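Local coordinates for hypothetical protein (Bacillus cereus, PDB 2O3L), which is of unknown function but folds, in this fragment of a DUF1048 family cytoplasmic protein, into a compact all-helical left-handed superhelix, at residues M6-V10 with Y44-D48; L13-Y17 with F50-A54; I24-M28 with F71-V76. All blocks are in the same frame, centred on the assembly; numbering follows the deposited sequence. Where two conformers were deposited one is given.

Contact 1 (M6-V10 with Y44-D48); sequences MMARV and YELID
Met-6 and Val-10 face Tyr-44 and Ile-47 across two helix segments that run in roughly the same direction, their axes 10.4 Å apart at closest and inclined at 35°. Ile-47 is the knob of a knobs-into-holes contact. It sits among Met-6, Met-7, Arg-9 and Val-10. Its CD1 end reaches the methyl CE of Met-7 at 3.8 Å, and its CG1 lies 3.7 Å from Val-10 CG2. Selenomethionine Met-6 covers one face of the Tyr-44 ring. Its chi1 (-69°) sets CG beside the backbone N and over the face, 3.7 Å from the ring centroid, in a CH-pi contact. The bend at chi2 then directs the SE atom, which lies 4.4 Å from that centroid and approaches obliquely, as a Met-aromatic contact.

Arg-9 closes the polar side. Its NH2 donates to Asp-48 OD1 at 2.8 Å, a salt bridge with an N-H...O angle of 148°. The carboxylate oxygen lies at the guanidinium edge, close to its plane. Water 1 donates to the same OD1 and weakly accepts from Arg-9 NH1. Met-6 SE lies above one face of the guanidinium, toward its rim. Arg-9 NH2 also forms a salt bridge with Glu-51, one turn further along the second helix. Helix 2-11 thus packs on helix 36-56, while Phe-21 of helix 15-31 touches both Val-10 and Ile-47.

Contact 2 (L13-Y17 with F50-A54); sequences LPEDY and FEAGA. With GOL (glycerol), chain C.
Phe-50 sets its ring beside its own backbone N (chi1 -83°), where Tyr-17 meets it. The ring rotations differ, with chi2 at 85° in Tyr-17 against 19° in Phe-50, and this is part of what turns the edge of the Tyr-17 ring to the face of Phe-50. This is a T-shaped pair, with centroids 5.4 Å apart and planes nearly perpendicular. The leading atom is Tyr-17 CD2, 3.7 Å from Phe-50 CG. Ala-54 CB lies over one face of the tyrosine ring, 4.1 Å from its centroid, as a CH-pi contact. The tyrosine is therefore gripped at both an edge and a face.

Pro-14 is the N-cap residue of helix 15-31. The contact packs the start of that helix on the later turns of helix 36-56, part of the left-handed superhelix. Just before the cap, Leu-13 sets CD2 3.9 Å from Glu-51 CG, and Pro-14 CD touches Ala-54 CB at 4.0 Å. The hydroxyl of Tyr-17 passes close to the backbone of Gly-53 and is hydrogen-bonded to the carbonyl of Arg-58. A glycerol, probably from the crystallisation liquor, lies between the two segments. Its O3 donates to the carbonyl O of Ala-54 at 3.0 Å. A bond from its O1 to Asp-16 OD1 is tentative, since Asp-16 has two conformers.

Contact 3 (I24-M28 with F71-V76); sequences IQNYM and FADELV
Phe-71 opens the contact by meeting Ile-24: CD2 of the ring lies 3.7 Å from the CD1 tip of the isoleucine, which approaches the ring obliquely. The two helix segments cross at -54°, with axes 9.4 Å apart at closest. Ala-72 comes next and sits where the backbones are close. Its CB presses against Tyr-27 CD1 at 3.4 Å, and Ile-24 CG2 lies on its other flank. Asp-73 then takes the tyrosine hydroxyl. With chi1 at -179° the Tyr-27 ring points away from its own amide N and passes Ala-72 toward the aspartate. Tyr-27 OH donates to Asp-73 OD1 at 3.0 Å. The hydroxyl comes from above the carboxylate plane, 55° out of it. Leu-75 turns back to the apolar side, with CD2 4.2 Å from Ile-24 CG2. Val-76 closes the row: its CG1 lies 3.6 Å from Met-28 CG, and the two side chains run alongside each other, pointing opposite ways. Leu-46 and Met-39 of helix 36-56 touch Ile-24 and Met-28 from a third helix. Apolar packing thus holds the helices together, while the single hydrogen bond from the Tyr-27 hydroxyl to the exposed Asp-73 fixes where the end of that side chain lies.

Overall arrangement
The three contacts tie four of the five helices together. Helix 36-56 serves contacts 1 and 2, and helix 15-31 serves contacts 2 and 3. Helix 2-11 enters through contact 1 and helix 68-82 through contact 3. Centres of contacts 1 and 2 lie about 10 Å apart, those of 1 and 3 about 14 Å, and those of 2 and 3 about 17 Å. Contact 3 lies across the chain's centre from both others. In sequence all three first segments precede all three second segments, so the pairings interleave. A salt bridge joins contacts 1 and 2. Both reach contact 3 through apolar side chains, Leu-46 on Phe-71 and Leu-75, and Phe-50 on Ile-24, consistent with a single helical packing unit.

Contact 1 (M6-V10 with Y44-D48)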
loop_
_atom_site.group_PDB
_atom_site.type_symbol
_atom_site.label_atom_id
_atom_site.label_comp_id
_atom_site.label_asym_id
_atom_site.label_seq_id
_atom_site.Cartn_x
_atom_site.Cartn_y
_atom_site.Cartn_z
HETATM N N MSE A 6 -10.042 3.766 5.725
HETATM C CA MSE A 6 -9.091 3.141 4.850
HETATM C C MSE A 6 -8.426 1.981 5.591
HETATM O O MSE A 6 -8.193 0.942 5.001
HETATM C CB MSE A 6 -8.052 4.163 4.349
HETATM C CG MSE A 6 -8.649 5.208 3.381
HETATM SE SE MSE A 6 -8.981 4.433 1.589
HETATM C CE MSE A 6 -9.732 5.962 0.668
HETATM N N MSE A 7 -8.138 2.152 6.882
HETATM C CA MSE A 7 -7.564 1.048 7.664
HETATM C C MSE A 7 -8.601 -0.089 7.860
HETATM O O MSE A 7 -8.251 -1.258 7.861
HETATM C CB MSE A 7 -7.023 1.540 8.997
HETATM C CG MSE A 7 -5.883 2.532 8.867
HETATM SE SE MSE A 7 -4.411 1.909 7.758
HETATM C CE MSE A 7 -4.911 2.986 6.045
ATOM N N ALA A 8 -9.881 0.259 7.945
ATOM C CA ALA A 8 -10.936 -0.752 8.027
ATOM C C ALA A 8 -11.004 -1.607 6.752
ATOM O O ALA A 8 -11.198 -2.829 6.809
ATOM C CB ALA A 8 -12.258 -0.088 8.280
ATOM N N ARG A 9 -10.834 -0.966 5.600
ATOM C CA ARG A 9 -10.761 -1.676 4.363
ATOM C C ARG A 9 -9.582 -2.631 4.304
ATOM O O ARG A 9 -9.690 -3.726 3.726
ATOM C CB ARG A 9 -10.737 -0.690 3.214
ATOM C CG ARG A 9 -12.090 0.025 3.125
ATOM C CD ARG A 9 -12.124 1.190 2.163
ATOM N NE ARG A 9 -11.455 0.843 0.924
ATOM C CZ ARG A 9 -11.419 1.616 -0.145
ATOM N NH1 ARG A 9 -12.050 2.792 -0.154
ATOM N NH2 ARG A 9 -10.775 1.179 -1.219
ATOM N N VAL A 10 -8.454 -2.238 4.897
ATOM C CA VAL A 10 -7.281 -3.117 4.949
ATOM C C VAL A 10 -7.598 -4.333 5.812
ATOM O O VAL A 10 -7.297 -5.449 5.447
ATOM C CB VAL A 10 -6.020 -2.392 5.486
ATOM C CG1 VAL A 10 -4.883 -3.353 5.718
ATOM C CG2 VAL A 10 -5.558 -1.340 4.463
ATOM N N TYR A 44 -3.650 5.071 -0.076
ATOM C CA TYR A 44 -5.062 4.890 -0.423
ATOM C C TYR A 44 -5.194 4.280 -1.836
ATOM O O TYR A 44 -6.033 3.383 -2.053
ATOM C CB TYR A 44 -5.866 6.172 -0.277
ATOM C CG TYR A 44 -5.828 6.797 1.141
ATOM C CD1 TYR A 44 -5.418 6.045 2.267
ATOM C CD2 TYR A 44 -6.236 8.097 1.355
ATOM C CE1 TYR A 44 -5.388 6.623 3.540
ATOM C CE2 TYR A 44 -6.200 8.686 2.622
ATOM C CZ TYR A 44 -5.775 7.943 3.712
ATOM O OH TYR A 44 -5.737 8.518 4.971
ATOM N N GLU A 45 -4.361 4.746 -2.767
ATOM C CA GLU A 45 -4.351 4.158 -4.088
ATOM C C GLU A 45 -3.982 2.692 -3.985
ATOM O O GLU A 45 -4.557 1.839 -4.672
ATOM C CB GLU A 45 -3.415 4.896 -5.046
ATOM C CG GLU A 45 -3.859 6.294 -5.379
ATOM C CD GLU A 45 -5.108 6.377 -6.260
ATOM O OE1 GLU A 45 -5.700 5.329 -6.638
ATOM O OE2 GLU A 45 -5.464 7.514 -6.599
ATOM N N LEU A 46 -3.032 2.395 -3.120
ATOM C CA LEU A 46 -2.593 1.032 -2.964
ATOM C C LEU A 46 -3.704 0.134 -2.383
ATOM O O LEU A 46 -3.817 -1.046 -2.777
ATOM C CB LEU A 46 -1.341 0.944 -2.117
ATOM C CG LEU A 46 -0.749 -0.469 -1.946
ATOM C CD1 LEU A 46 -0.095 -0.906 -3.252
ATOM C CD2 LEU A 46 0.271 -0.436 -0.825
ATOM N N ILE A 47 -4.536 0.685 -1.499
ATOM C CA ILE A 47 -5.647 -0.080 -0.934
ATOM C C ILE A 47 -6.703 -0.344 -2.019
ATOM O O ILE A 47 -7.303 -1.410 -2.049
ATOM C CB ILE A 47 -6.282 0.682 0.255
ATOM C CG1 ILE A 47 -5.275 0.701 1.422
ATOM C CG2 ILE A 47 -7.620 0.088 0.672
ATOM C CD1 ILE A 47 -5.548 1.764 2.466
ATOM N N ASP A 48 -6.952 0.624 -2.897
ATOM C CA ASP A 48 -7.824 0.367 -4.038
ATOM C C ASP A 48 -7.273 -0.802 -4.878
ATOM O O ASP A 48 -8.017 -1.671 -5.324
ATOM C CB ASP A 48 -7.976 1.589 -4.939
ATOM C CG ASP A 48 -9.073 2.526 -4.496
ATOM O OD1 ASP A 48 -9.911 2.122 -3.678
ATOM O OD2 ASP A 48 -9.106 3.675 -4.979
HETATM O O HOH W 1 -11.661 4.803 -2.941
#

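Contact 2 (L13-Y17 with F50-A54)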
loop_
_atom_site.group_PDB
_atom_site.type_symbol
_atom_site.label_atom_id
_atom_site.label_comp_id
_atom_site.label_asym_id
_atom_site.label_seq_id
_atom_site.Cartn_x
_atom_site.Cartn_y
_atom_site.Cartn_z
ATOM N N LEU A 13 -9.315 -7.204 4.136
ATOM C CA LEU A 13 -8.571 -8.026 3.191
ATOM C C LEU A 13 -8.048 -9.305 3.836
ATOM O O LEU A 13 -7.978 -9.407 5.076
ATOM C CB LEU A 13 -7.390 -7.241 2.657
ATOM C CG LEU A 13 -7.689 -5.914 1.933
ATOM C CD1 LEU A 13 -6.400 -5.158 1.692
ATOM C CD2 LEU A 13 -8.422 -6.143 0.631
ATOM N N PRO A 14 -7.685 -10.302 3.007
ATOM C CA PRO A 14 -7.104 -11.532 3.566
ATOM C C PRO A 14 -5.841 -11.189 4.367
ATOM O O PRO A 14 -5.204 -10.157 4.094
ATOM C CB PRO A 14 -6.770 -12.351 2.325
ATOM C CG PRO A 14 -7.729 -11.819 1.238
ATOM C CD PRO A 14 -7.841 -10.371 1.536
ATOM N N GLU A 15 -5.501 -12.037 5.333
ATOM C CA GLU A 15 -4.395 -11.778 6.250
ATOM C C GLU A 15 -3.054 -11.509 5.521
ATOM O O GLU A 15 -2.295 -10.634 5.935
ATOM C CB GLU A 15 -4.237 -12.917 7.291
ATOM N N ASP A 16 -2.774 -12.226 4.438
ATOM C CA ASP A 16 -1.517 -11.994 3.751
ATOM C C ASP A 16 -1.467 -10.602 3.112
ATOM O O ASP A 16 -0.419 -9.956 3.134
ATOM C CB ASP A 16 -1.139 -13.117 2.774
ATOM C CG ASP A 16 -2.195 -13.419 1.722
ATOM O OD1 ASP A 16 -3.221 -12.713 1.576
ATOM O OD2 ASP A 16 -1.962 -14.416 1.001
ATOM N N TYR A 17 -2.601 -10.132 2.577
ATOM C CA TYR A 17 -2.710 -8.778 2.065
ATOM C C TYR A 17 -2.491 -7.762 3.192
ATOM O O TYR A 17 -1.853 -6.714 3.004
ATOM C CB TYR A 17 -4.080 -8.532 1.417
ATOM C CG TYR A 17 -4.180 -8.876 -0.044
ATOM C CD1 TYR A 17 -4.457 -10.197 -0.466
ATOM C CD2 TYR A 17 -4.026 -7.879 -1.032
ATOM C CE1 TYR A 17 -4.554 -10.516 -1.834
ATOM C CE2 TYR A 17 -4.116 -8.182 -2.411
ATOM C CZ TYR A 17 -4.378 -9.501 -2.795
ATOM O OH TYR A 17 -4.471 -9.802 -4.106
ATOM N N PHE A 50 -5.084 -3.236 -3.993
ATOM C CA PHE A 50 -5.158 -4.444 -3.202
ATOM C C PHE A 50 -6.592 -4.967 -3.069
ATOM O O PHE A 50 -6.817 -6.183 -3.183
ATOM C CB PHE A 50 -4.557 -4.228 -1.803
ATOM C CG PHE A 50 -3.067 -4.367 -1.718
ATOM C CD1 PHE A 50 -2.254 -4.293 -2.816
ATOM C CD2 PHE A 50 -2.464 -4.530 -0.461
ATOM C CE1 PHE A 50 -0.860 -4.404 -2.693
ATOM C CE2 PHE A 50 -1.089 -4.677 -0.340
ATOM C CZ PHE A 50 -0.274 -4.601 -1.457
ATOM N N GLU A 51 -7.574 -4.087 -2.876
ATOM C CA GLU A 51 -8.960 -4.559 -2.848
ATOM C C GLU A 51 -9.390 -5.181 -4.138
ATOM O O GLU A 51 -10.144 -6.165 -4.127
ATOM C CB GLU A 51 -9.974 -3.456 -2.569
ATOM C CG GLU A 51 -10.100 -3.095 -1.138
ATOM C CD GLU A 51 -11.302 -2.206 -0.851
ATOM O OE1 GLU A 51 -11.887 -1.589 -1.782
ATOM O OE2 GLU A 51 -11.665 -2.162 0.344
ATOM N N ALA A 52 -9.005 -4.575 -5.264
ATOM C CA ALA A 52 -9.381 -5.132 -6.552
ATOM C C ALA A 52 -8.725 -6.493 -6.757
ATOM O O ALA A 52 -9.353 -7.467 -7.182
ATOM C CB ALA A 52 -8.991 -4.170 -7.700
ATOM N N GLY A 53 -7.434 -6.547 -6.517
ATOM C CA GLY A 53 -6.706 -7.789 -6.668
ATOM C C GLY A 53 -7.270 -8.924 -5.817
ATOM O O GLY A 53 -7.424 -10.038 -6.316
ATOM N N ALA A 54 -7.584 -8.644 -4.549
ATOM C CA ALA A 54 -8.207 -9.662 -3.684
ATOM C C ALA A 54 -9.574 -10.043 -4.240
ATOM O O ALA A 54 -9.921 -11.222 -4.277
ATOM C CB ALA A 54 -8.336 -9.173 -2.266
HETATM C C1 GOL C . -6.149 -14.631 -0.734
HETATM O O1 GOL C . -4.941 -13.924 -0.484
HETATM C C2 GOL C . -6.609 -14.643 -2.206
HETATM O O2 GOL C . -5.536 -14.991 -3.044
HETATM C C3 GOL C . -7.222 -13.331 -2.695
HETATM O O3 GOL C . -8.638 -13.316 -2.526
#

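Contact 3 (I24-M28 with F71-V76)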
loop_
_atom_site.group_PDB
_atom_site.type_symbol
_atom_site.label_atom_id
_atom_site.label_comp_id
_atom_site.label_asym_id
_atom_site.label_seq_id
_atom_site.Cartn_x
_atom_site.Cartn_y
_atom_site.Cartn_z
ATOM N N ILE A 24 4.596 -2.334 3.738
ATOM C CA ILE A 24 4.695 -1.174 2.869
ATOM C C ILE A 24 4.455 0.145 3.591
ATOM O O ILE A 24 5.180 1.132 3.386
ATOM C CB ILE A 24 3.686 -1.307 1.744
ATOM C CG1 ILE A 24 4.086 -2.491 0.867
ATOM C CG2 ILE A 24 3.662 -0.033 0.903
ATOM C CD1 ILE A 24 3.077 -2.815 -0.196
ATOM N N GLN A 25 3.437 0.161 4.445
ATOM C CA GLN A 25 3.171 1.349 5.259
ATOM C C GLN A 25 4.393 1.684 6.128
ATOM O O GLN A 25 4.869 2.841 6.172
ATOM C CB GLN A 25 1.923 1.111 6.105
ATOM C CG GLN A 25 1.461 2.292 6.865
ATOM C CD GLN A 25 0.141 2.039 7.531
ATOM O OE1 GLN A 25 -0.040 0.989 8.145
ATOM N NE2 GLN A 25 -0.801 2.999 7.417
ATOM N N ASN A 26 4.958 0.671 6.766
ATOM C CA ASN A 26 6.128 0.905 7.577
ATOM C C ASN A 26 7.331 1.326 6.722
ATOM O O ASN A 26 8.114 2.205 7.120
ATOM C CB ASN A 26 6.450 -0.314 8.440
ATOM C CG ASN A 26 5.575 -0.383 9.681
ATOM O OD1 ASN A 26 5.779 0.373 10.641
ATOM N ND2 ASN A 26 4.581 -1.268 9.661
ATOM N N TYR A 27 7.499 0.691 5.576
ATOM C CA TYR A 27 8.639 1.020 4.720
ATOM C C TYR A 27 8.562 2.531 4.342
ATOM O O TYR A 27 9.536 3.281 4.429
ATOM C CB TYR A 27 8.682 0.136 3.489
ATOM C CG TYR A 27 9.872 0.452 2.609
ATOM C CD1 TYR A 27 9.843 1.530 1.703
ATOM C CD2 TYR A 27 11.008 -0.308 2.667
ATOM C CE1 TYR A 27 10.939 1.812 0.885
ATOM C CE2 TYR A 27 12.122 -0.036 1.865
ATOM C CZ TYR A 27 12.084 1.023 0.992
ATOM O OH TYR A 27 13.186 1.273 0.245
HETATM N N MSE A 28 7.369 2.975 3.995
HETATM C CA MSE A 28 7.160 4.357 3.556
HETATM C C MSE A 28 7.401 5.357 4.690
HETATM O O MSE A 28 8.029 6.380 4.497
HETATM C CB MSE A 28 5.742 4.495 2.989
HETATM C CG MSE A 28 5.637 3.731 1.690
HETATM SE SE MSE A 28 3.915 3.962 0.827
HETATM C CE MSE A 28 3.785 5.838 0.926
ATOM N N PHE A 71 9.245 -2.816 -4.220
ATOM C CA PHE A 71 7.921 -2.326 -4.569
ATOM C C PHE A 71 7.611 -0.981 -3.866
ATOM O O PHE A 71 7.236 -0.000 -4.510
ATOM C CB PHE A 71 6.854 -3.359 -4.186
ATOM C CG PHE A 71 5.466 -2.946 -4.535
ATOM C CD1 PHE A 71 5.026 -3.009 -5.845
ATOM C CD2 PHE A 71 4.609 -2.440 -3.575
ATOM C CE1 PHE A 71 3.730 -2.602 -6.170
ATOM C CE2 PHE A 71 3.322 -2.028 -3.891
ATOM C CZ PHE A 71 2.889 -2.098 -5.206
ATOM N N ALA A 72 7.787 -0.953 -2.550
ATOM C CA ALA A 72 7.466 0.215 -1.761
ATOM C C ALA A 72 8.389 1.348 -2.160
ATOM O O ALA A 72 7.954 2.492 -2.300
ATOM C CB ALA A 72 7.564 -0.096 -0.288
ATOM N N ASP A 73 9.626 0.994 -2.477
ATOM C CA ASP A 73 10.633 1.946 -2.816
ATOM C C ASP A 73 10.233 2.611 -4.118
ATOM O O ASP A 73 10.338 3.818 -4.241
ATOM C CB ASP A 73 11.992 1.260 -2.924
ATOM C CG ASP A 73 13.113 2.220 -2.993
ATOM O OD1 ASP A 73 13.203 3.080 -2.094
ATOM O OD2 ASP A 73 13.917 2.109 -3.929
ATOM N N GLU A 74 9.724 1.838 -5.065
ATOM C CA GLU A 74 9.283 2.387 -6.339
ATOM C C GLU A 74 7.950 3.124 -6.212
ATOM O O GLU A 74 7.572 3.908 -7.058
ATOM C CB GLU A 74 9.124 1.272 -7.359
ATOM C CG GLU A 74 9.178 1.758 -8.785
ATOM C CD GLU A 74 8.978 0.639 -9.785
ATOM O OE1 GLU A 74 9.190 -0.541 -9.409
ATOM O OE2 GLU A 74 8.594 0.948 -10.944
ATOM N N LEU A 75 7.206 2.818 -5.178
ATOM C CA LEU A 75 5.987 3.520 -4.871
ATOM C C LEU A 75 6.349 4.887 -4.225
ATOM O O LEU A 75 5.845 5.902 -4.629
ATOM C CB LEU A 75 5.160 2.621 -3.941
ATOM C CG LEU A 75 3.654 2.650 -3.908
ATOM C CD1 LEU A 75 2.994 2.428 -5.258
ATOM C CD2 LEU A 75 3.210 1.605 -2.914
ATOM N N VAL A 76 7.250 4.923 -3.248
ATOM C CA VAL A 76 7.671 6.206 -2.702
ATOM C C VAL A 76 8.379 7.053 -3.749
ATOM O O VAL A 76 8.431 8.254 -3.590
ATOM C CB VAL A 76 8.612 6.129 -1.413
ATOM C CG1 VAL A 76 8.164 5.074 -0.448
ATOM C CG2 VAL A 76 10.108 5.946 -1.753
#